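Local atomic coordinates of glycosyl hydrolase family 2, TIM barrel domain protein (Parabacteroides merdae ATCC 43184, PDB entry 6DXU), a protein that hydrolyses beta-glucuronides as a family 2 glycoside hydrolase of a human gut bacterium, probably releasing glucuronic acid from conjugates. Residues S211-N216 / K273-W278; R308-K313 / F318-K323; L384-I389 / H509-E514. All coordinates share one frame; numbering follows the deposited sequence.

Interaction 1: S211-N216 / K273-W278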
# COMPACT_ATOMS: atom_id res chain seq x y z
N SER D 211 -27.83 26.62 -22.63
CA SER D 211 -28.93 27.39 -23.20
C SER D 211 -29.62 28.18 -22.10
O SER D 211 -29.81 27.67 -20.99
CB SER D 211 -29.93 26.48 -23.91
OG SER D 211 -30.42 25.50 -23.03
N SER D 212 -29.99 29.42 -22.41
CA SER D 212 -30.73 30.29 -21.51
C SER D 212 -31.77 31.04 -22.32
O SER D 212 -31.63 31.22 -23.53
CB SER D 212 -29.82 31.27 -20.76
OG SER D 212 -29.02 32.00 -21.66
N LEU D 213 -32.84 31.45 -21.64
CA LEU D 213 -33.98 32.06 -22.30
C LEU D 213 -34.29 33.38 -21.60
O LEU D 213 -34.46 33.40 -20.37
CB LEU D 213 -35.15 31.08 -22.27
CG LEU D 213 -36.34 31.32 -23.15
CD1 LEU D 213 -35.89 31.34 -24.61
CD2 LEU D 213 -37.28 30.14 -22.91
N SER D 214 -34.35 34.47 -22.37
CA SER D 214 -34.54 35.82 -21.84
C SER D 214 -35.85 35.95 -21.05
O SER D 214 -36.67 35.02 -20.98
CB SER D 214 -34.51 36.85 -22.97
OG SER D 214 -35.65 36.74 -23.80
N SER D 215 -36.02 37.12 -20.42
CA SER D 215 -37.17 37.33 -19.54
C SER D 215 -38.49 37.15 -20.29
O SER D 215 -39.36 36.39 -19.85
CB SER D 215 -37.09 38.73 -18.92
OG SER D 215 -35.84 38.91 -18.28
N ASN D 216 -38.64 37.79 -21.45
CA ASN D 216 -39.89 37.68 -22.21
C ASN D 216 -39.96 36.42 -23.07
O ASN D 216 -40.94 36.25 -23.80
CB ASN D 216 -40.08 38.92 -23.08
CG ASN D 216 -38.91 39.16 -24.02
OD1 ASN D 216 -38.19 38.22 -24.37
ND2 ASN D 216 -38.73 40.40 -24.44
N LYS D 273 -33.37 34.69 -31.93
CA LYS D 273 -34.58 35.45 -31.69
C LYS D 273 -35.79 34.55 -31.94
O LYS D 273 -35.79 33.73 -32.87
CB LYS D 273 -34.64 36.69 -32.58
N ASN D 274 -36.82 34.70 -31.11
CA ASN D 274 -38.04 33.90 -31.19
C ASN D 274 -37.74 32.41 -31.24
O ASN D 274 -38.25 31.70 -32.14
CB ASN D 274 -38.87 34.30 -32.40
CG ASN D 274 -39.13 35.78 -32.47
OD1 ASN D 274 -39.59 36.39 -31.50
ND2 ASN D 274 -38.84 36.39 -33.63
N PRO D 275 -36.99 31.86 -30.30
CA PRO D 275 -36.70 30.43 -30.35
C PRO D 275 -37.98 29.63 -30.13
O PRO D 275 -38.91 30.07 -29.47
CB PRO D 275 -35.70 30.22 -29.20
CG PRO D 275 -36.06 31.28 -28.22
CD PRO D 275 -36.49 32.48 -29.06
N VAL D 276 -38.03 28.45 -30.75
CA VAL D 276 -39.11 27.51 -30.48
C VAL D 276 -38.89 26.87 -29.12
O VAL D 276 -37.82 26.33 -28.83
CB VAL D 276 -39.19 26.46 -31.59
CG1 VAL D 276 -40.30 25.49 -31.29
CG2 VAL D 276 -39.40 27.14 -32.94
N LEU D 277 -39.91 26.93 -28.26
CA LEU D 277 -39.75 26.51 -26.88
C LEU D 277 -40.06 25.02 -26.73
O LEU D 277 -40.94 24.48 -27.40
CB LEU D 277 -40.64 27.33 -25.95
CG LEU D 277 -40.43 28.85 -25.96
CD1 LEU D 277 -41.15 29.50 -24.78
CD2 LEU D 277 -38.94 29.18 -25.91
N TRP D 278 -39.33 24.38 -25.84
CA TRP D 278 -39.63 23.01 -25.42
C TRP D 278 -40.72 23.05 -24.36
O TRP D 278 -40.67 23.85 -23.43
CB TRP D 278 -38.36 22.34 -24.86
CG TRP D 278 -38.49 20.88 -24.52
CD1 TRP D 278 -38.16 19.81 -25.32
CD2 TRP D 278 -38.99 20.32 -23.29
NE1 TRP D 278 -38.42 18.63 -24.65
CE2 TRP D 278 -38.93 18.91 -23.42
CE3 TRP D 278 -39.48 20.88 -22.10
CZ2 TRP D 278 -39.34 18.05 -22.39
CZ3 TRP D 278 -39.89 20.02 -21.09
CH2 TRP D 278 -39.81 18.62 -21.24
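At one end of the beta-sandwich domain that family 2 hydrolases carry next to their barrel, L213 closes strand 203-213 and packs on P275 and L277 of the loop after strand 263-273. The two strands are the outer ones of a three-stranded sheet, and the contact forms at its end, where both give way to turn or loop. L213 CG lies anti to the backbone N (chi1 -165°), which sends both methyls at the loop. L213 CD1 sits 3.6 Å from CG of P275, at the tip of the proline ring, while L213 CD2 meets L277 CD2, also at 3.6 Å. L277 brings up a single branch, and its CD2 lies 4.0 Å from L213 CD1 as well. Beyond the leucine the chain turns back, and S214 OG donates to N216 OD1 at 3.0 Å. Those two side-chain oxygens also take the backbone N of E219 and K218, respectively, which pins the turn. P275 leans further on F307, and K273 touches a bound bicine. Between the two segments there is no hydrogen bond or charge pair, so the contact rests on apolar packing of three aliphatic side chains; a backbone bond of N274 with K218 adds a polar tie nearby.

Interaction 2: R308-K313 / F318-K323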
# COMPACT_ATOMS: atom_id res chain seq x y z
N ARG D 308 -36.24 26.36 -22.67
CA ARG D 308 -37.43 26.46 -21.83
C ARG D 308 -37.07 27.16 -20.53
O ARG D 308 -35.93 27.09 -20.06
CB ARG D 308 -38.05 25.08 -21.56
CG ARG D 308 -37.47 24.32 -20.36
CD ARG D 308 -36.07 23.79 -20.66
NE ARG D 308 -35.54 23.01 -19.54
CZ ARG D 308 -34.96 23.55 -18.47
NH1 ARG D 308 -34.80 24.87 -18.38
NH2 ARG D 308 -34.52 22.76 -17.50
N HIS D 309 -38.05 27.88 -19.99
CA HIS D 309 -37.91 28.61 -18.73
C HIS D 309 -38.70 27.89 -17.65
O HIS D 309 -39.86 27.54 -17.86
CB HIS D 309 -38.44 30.05 -18.89
CG HIS D 309 -38.23 30.90 -17.67
ND1 HIS D 309 -39.14 30.96 -16.65
CD2 HIS D 309 -37.21 31.72 -17.32
CE1 HIS D 309 -38.69 31.78 -15.71
NE2 HIS D 309 -37.52 32.24 -16.09
N THR D 310 -38.07 27.67 -16.50
CA THR D 310 -38.71 27.02 -15.37
C THR D 310 -38.62 27.91 -14.14
O THR D 310 -37.64 28.64 -13.96
CB THR D 310 -38.07 25.64 -15.07
OG1 THR D 310 -36.70 25.82 -14.71
CG2 THR D 310 -38.15 24.75 -16.28
N GLU D 311 -39.65 27.87 -13.30
CA GLU D 311 -39.62 28.67 -12.08
C GLU D 311 -40.46 28.03 -10.99
O GLU D 311 -41.63 27.71 -11.21
CB GLU D 311 -40.13 30.10 -12.34
CG GLU D 311 -40.09 30.98 -11.09
CD GLU D 311 -40.62 32.39 -11.33
OE1 GLU D 311 -41.08 32.69 -12.45
OE2 GLU D 311 -40.55 33.20 -10.38
N PHE D 312 -39.86 27.84 -9.81
CA PHE D 312 -40.58 27.44 -8.61
C PHE D 312 -40.92 28.72 -7.84
O PHE D 312 -40.02 29.50 -7.52
CB PHE D 312 -39.74 26.50 -7.74
CG PHE D 312 -39.66 25.10 -8.27
CD1 PHE D 312 -40.56 24.14 -7.85
CD2 PHE D 312 -38.69 24.75 -9.20
CE1 PHE D 312 -40.51 22.83 -8.34
CE2 PHE D 312 -38.63 23.45 -9.71
CZ PHE D 312 -39.54 22.49 -9.28
N LYS D 313 -42.20 28.92 -7.53
CA LYS D 313 -42.61 30.11 -6.80
C LYS D 313 -42.46 29.89 -5.31
O LYS D 313 -42.74 28.81 -4.80
CB LYS D 313 -44.07 30.44 -7.12
CG LYS D 313 -44.32 30.72 -8.58
CD LYS D 313 -43.78 32.08 -9.00
CE LYS D 313 -44.43 32.56 -10.30
NZ LYS D 313 -43.77 33.78 -10.83
N PHE D 318 -45.44 25.71 -9.68
CA PHE D 318 -44.36 25.57 -10.65
C PHE D 318 -44.81 26.15 -11.99
O PHE D 318 -45.96 25.94 -12.41
CB PHE D 318 -43.97 24.10 -10.81
CG PHE D 318 -43.00 23.84 -11.93
CD1 PHE D 318 -41.64 24.10 -11.75
CD2 PHE D 318 -43.44 23.33 -13.13
CE1 PHE D 318 -40.74 23.87 -12.78
CE2 PHE D 318 -42.55 23.10 -14.17
CZ PHE D 318 -41.19 23.36 -13.98
N PHE D 319 -43.91 26.88 -12.64
CA PHE D 319 -44.20 27.54 -13.91
C PHE D 319 -43.25 27.05 -14.98
O PHE D 319 -42.03 27.06 -14.78
CB PHE D 319 -44.09 29.07 -13.79
CG PHE D 319 -45.27 29.71 -13.13
CD1 PHE D 319 -46.14 30.49 -13.86
CD2 PHE D 319 -45.52 29.52 -11.78
CE1 PHE D 319 -47.24 31.07 -13.25
CE2 PHE D 319 -46.63 30.10 -11.18
CZ PHE D 319 -47.48 30.87 -11.91
N LEU D 320 -43.80 26.64 -16.11
CA LEU D 320 -43.04 26.27 -17.30
C LEU D 320 -43.36 27.29 -18.39
O LEU D 320 -44.53 27.46 -18.74
CB LEU D 320 -43.39 24.86 -17.77
CG LEU D 320 -42.67 24.41 -19.04
CD1 LEU D 320 -41.16 24.34 -18.80
CD2 LEU D 320 -43.20 23.07 -19.53
N ASN D 321 -42.33 27.98 -18.88
CA ASN D 321 -42.50 28.95 -19.96
C ASN D 321 -43.55 30.01 -19.61
O ASN D 321 -44.38 30.39 -20.43
CB ASN D 321 -42.84 28.25 -21.27
CG ASN D 321 -41.68 27.40 -21.78
OD1 ASN D 321 -40.52 27.74 -21.56
ND2 ASN D 321 -42.00 26.31 -22.48
N GLY D 322 -43.51 30.47 -18.36
CA GLY D 322 -44.35 31.54 -17.87
C GLY D 322 -45.79 31.18 -17.55
O GLY D 322 -46.58 32.08 -17.28
N LYS D 323 -46.15 29.90 -17.53
CA LYS D 323 -47.51 29.50 -17.18
C LYS D 323 -47.48 28.38 -16.15
O LYS D 323 -46.64 27.48 -16.21
CB LYS D 323 -48.27 29.05 -18.42
CG LYS D 323 -48.25 30.10 -19.53
CD LYS D 323 -48.83 29.57 -20.82
CE LYS D 323 -48.71 30.59 -21.95
NZ LYS D 323 -49.68 30.26 -23.04
O HOH W 1 -41.71 29.72 -16.31
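F312 pairs with F318, E311 with F319 and T310 with L320 in a short antiparallel ladder whose strands run at 170° to each other. E311 and F319 form the hydrogen-bonded pair, F319 N reaching E311 O at 2.8 Å. Two residues on, N321 grips H309 twice: its backbone N gives a straight bond to H309 O, and its OD1 accepts H309 N at 2.9 Å, a side chain doing a strand's work. A water joins H309 ND1 to G322 N. On the face shared by T310, F312, F318 and L320, the edge of F318 points into the face of F312, centroids 4.9 Å apart and planes at 55°, with F318 CD1 over the centre of the F312 ring. Replacing F312 with an alanine would probably leave the F318 edge without its aromatic face and open a gap beside I424. On the other face K313, bent at chi2 (-74°), doubles back over the F319 ring: CE lies 3.7 Å from the F319 centroid in a CH-pi contact, and NZ stands above the same face as a cation-pi partner. K313 NZ also salt-bridges E311, its hydrogen bonds to OE1 and OE2 both weak at 3.3 Å. With the type I' turn L320-K323 leading into strand 323-331, this is a beta hairpin attached to the first strand of the TIM barrel.

Interaction 3: L384-I389 / H509-E514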
# COMPACT_ATOMS: atom_id res chain seq x y z
N LEU D 384 -40.78 16.19 -17.75
CA LEU D 384 -39.77 16.83 -16.91
C LEU D 384 -39.16 15.81 -15.95
O LEU D 384 -39.78 14.80 -15.61
CB LEU D 384 -40.39 17.99 -16.13
CG LEU D 384 -40.88 19.14 -17.02
CD1 LEU D 384 -41.91 20.01 -16.29
CD2 LEU D 384 -39.70 19.97 -17.48
N VAL D 385 -37.93 16.09 -15.49
CA VAL D 385 -37.13 15.08 -14.80
C VAL D 385 -36.51 15.61 -13.52
O VAL D 385 -35.89 16.69 -13.50
CB VAL D 385 -36.03 14.53 -15.73
CG1 VAL D 385 -34.97 13.74 -14.95
CG2 VAL D 385 -36.64 13.66 -16.81
N TRP D 386 -36.64 14.82 -12.45
CA TRP D 386 -35.82 14.86 -11.24
C TRP D 386 -34.94 13.61 -11.27
O TRP D 386 -35.45 12.49 -11.38
CB TRP D 386 -36.74 14.91 -10.02
CG TRP D 386 -36.22 14.62 -8.61
CD1 TRP D 386 -35.16 13.82 -8.23
CD2 TRP D 386 -36.81 15.09 -7.39
NE1 TRP D 386 -35.05 13.80 -6.85
CE2 TRP D 386 -36.05 14.56 -6.31
CE3 TRP D 386 -37.90 15.92 -7.10
CZ2 TRP D 386 -36.36 14.83 -4.98
CZ3 TRP D 386 -38.19 16.19 -5.78
CH2 TRP D 386 -37.44 15.65 -4.74
N GLU D 387 -33.62 13.82 -11.23
CA GLU D 387 -32.68 12.71 -11.25
C GLU D 387 -31.71 12.88 -10.09
O GLU D 387 -31.13 13.97 -9.91
CB GLU D 387 -31.94 12.65 -12.60
CG GLU D 387 -31.20 11.31 -12.84
CD GLU D 387 -30.56 11.25 -14.22
OE1 GLU D 387 -30.07 12.29 -14.73
OE2 GLU D 387 -30.54 10.15 -14.79
N GLU D 388 -31.49 11.81 -9.32
CA GLU D 388 -30.74 11.92 -8.06
C GLU D 388 -29.62 10.89 -7.99
O GLU D 388 -29.58 9.93 -8.76
CB GLU D 388 -31.67 11.75 -6.84
CG GLU D 388 -32.23 10.35 -6.63
CD GLU D 388 -33.36 10.35 -5.58
OE1 GLU D 388 -34.14 11.32 -5.55
OE2 GLU D 388 -33.43 9.41 -4.76
N ILE D 389 -28.69 11.12 -7.06
CA ILE D 389 -27.63 10.14 -6.78
C ILE D 389 -28.17 9.12 -5.79
O ILE D 389 -29.08 9.44 -5.01
CB ILE D 389 -26.35 10.79 -6.23
CG1 ILE D 389 -26.63 11.58 -4.96
CG2 ILE D 389 -25.69 11.64 -7.30
CD1 ILE D 389 -25.35 11.89 -4.12
N HIS D 509 -39.90 25.79 -1.34
CA HIS D 509 -40.41 25.13 -2.54
C HIS D 509 -40.75 23.70 -2.17
O HIS D 509 -39.85 22.89 -1.93
CB HIS D 509 -39.38 25.18 -3.67
CG HIS D 509 -38.94 26.56 -4.03
ND1 HIS D 509 -39.84 27.55 -4.37
CD2 HIS D 509 -37.71 27.12 -4.12
CE1 HIS D 509 -39.18 28.67 -4.64
NE2 HIS D 509 -37.89 28.43 -4.50
N PHE D 510 -42.04 23.38 -2.17
CA PHE D 510 -42.55 22.07 -1.79
C PHE D 510 -42.89 21.32 -3.07
O PHE D 510 -43.53 21.87 -3.97
CB PHE D 510 -43.79 22.24 -0.89
CG PHE D 510 -44.65 21.00 -0.73
CD1 PHE D 510 -45.73 20.77 -1.56
CD2 PHE D 510 -44.41 20.11 0.31
CE1 PHE D 510 -46.54 19.64 -1.39
CE2 PHE D 510 -45.21 18.99 0.50
CZ PHE D 510 -46.28 18.75 -0.35
N LEU D 511 -42.44 20.06 -3.14
CA LEU D 511 -42.78 19.18 -4.26
C LEU D 511 -42.92 17.79 -3.67
O LEU D 511 -41.98 17.29 -3.06
CB LEU D 511 -41.69 19.22 -5.34
CG LEU D 511 -41.84 18.21 -6.47
CD1 LEU D 511 -43.22 18.32 -7.08
CD2 LEU D 511 -40.79 18.45 -7.55
N HIS D 512 -44.08 17.17 -3.84
CA HIS D 512 -44.41 15.94 -3.12
C HIS D 512 -44.04 14.74 -3.99
O HIS D 512 -44.72 14.44 -4.97
CB HIS D 512 -45.90 15.94 -2.78
CG HIS D 512 -46.40 14.66 -2.19
ND1 HIS D 512 -47.75 14.38 -2.07
CD2 HIS D 512 -45.75 13.59 -1.67
CE1 HIS D 512 -47.90 13.19 -1.52
NE2 HIS D 512 -46.70 12.69 -1.25
N VAL D 513 -42.96 14.03 -3.66
CA VAL D 513 -42.63 12.82 -4.41
C VAL D 513 -42.81 11.59 -3.51
O VAL D 513 -42.32 11.56 -2.38
CB VAL D 513 -41.22 12.86 -5.02
CG1 VAL D 513 -41.20 13.87 -6.19
CG2 VAL D 513 -40.16 13.17 -3.99
N GLU D 514 -43.51 10.59 -4.06
CA GLU D 514 -43.86 9.28 -3.49
C GLU D 514 -45.18 9.34 -2.75
O GLU D 514 -45.32 10.01 -1.72
CB GLU D 514 -42.77 8.70 -2.57
CG GLU D 514 -41.42 8.53 -3.27
CD GLU D 514 -40.44 7.67 -2.49
OE1 GLU D 514 -40.90 6.84 -1.66
OE2 GLU D 514 -39.22 7.81 -2.71
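W386 and V513 mark the closest backbone approach, yet their CA atoms are 9.9 Å apart: strand 384-388 and segment 509-514 share no hydrogen bond, and side chains alone bridge the gap. W386 does the reaching. Its chi1 of 165° sets CG anti to the backbone N, and the six-membered part of the indole extends to the far wall. L511 CD2 meets the edge of the ring near its plane, 3.9 Å from W386 CE3. V513 straddles the outer end with both methyls, CG1 lying 3.8 Å from W386 CZ3 and CG2 equally far from W386 CH2, the latter approaching obliquely. At the other end of the indole, W386 NE1 donates to E388 OE1 at 2.9 Å in a bent bond (136°) that uses the anti lone pair of the carboxylate and helps fix the ring's rotation. R364 then links the two walls, forming salt bridges with both E388 and E514, while I424 packs against W386 and L511. Counted round the barrel, these are the third and seventh of eight strands, so this is the buried interior of a TIM barrel. Its filling leads up to the C-terminal strand ends, where family 2 hydrolases have their active site.

Overall arrangement
The three contacts follow one another along the chain, none enclosing or crossing another. Interaction 1 closes a loop of 56 intervening residues through the beta-sandwich. Interaction 2 closes a tight hairpin directly ahead of the first barrel strand, and interaction 3 spans some 120 residues of alternating helices and strands to join opposite walls of the barrel. Despite this serial order they touch in space. W278 O probably accepts a hydrogen bond from N321 ND2, tying sandwich to hairpin, and the W278 ring packs on L384. F318 also rests on L384, while K313 O probably bonds to H509 ND1. The hairpin thus touches both sandwich loop and barrel, which also meet directly through W278 and L384.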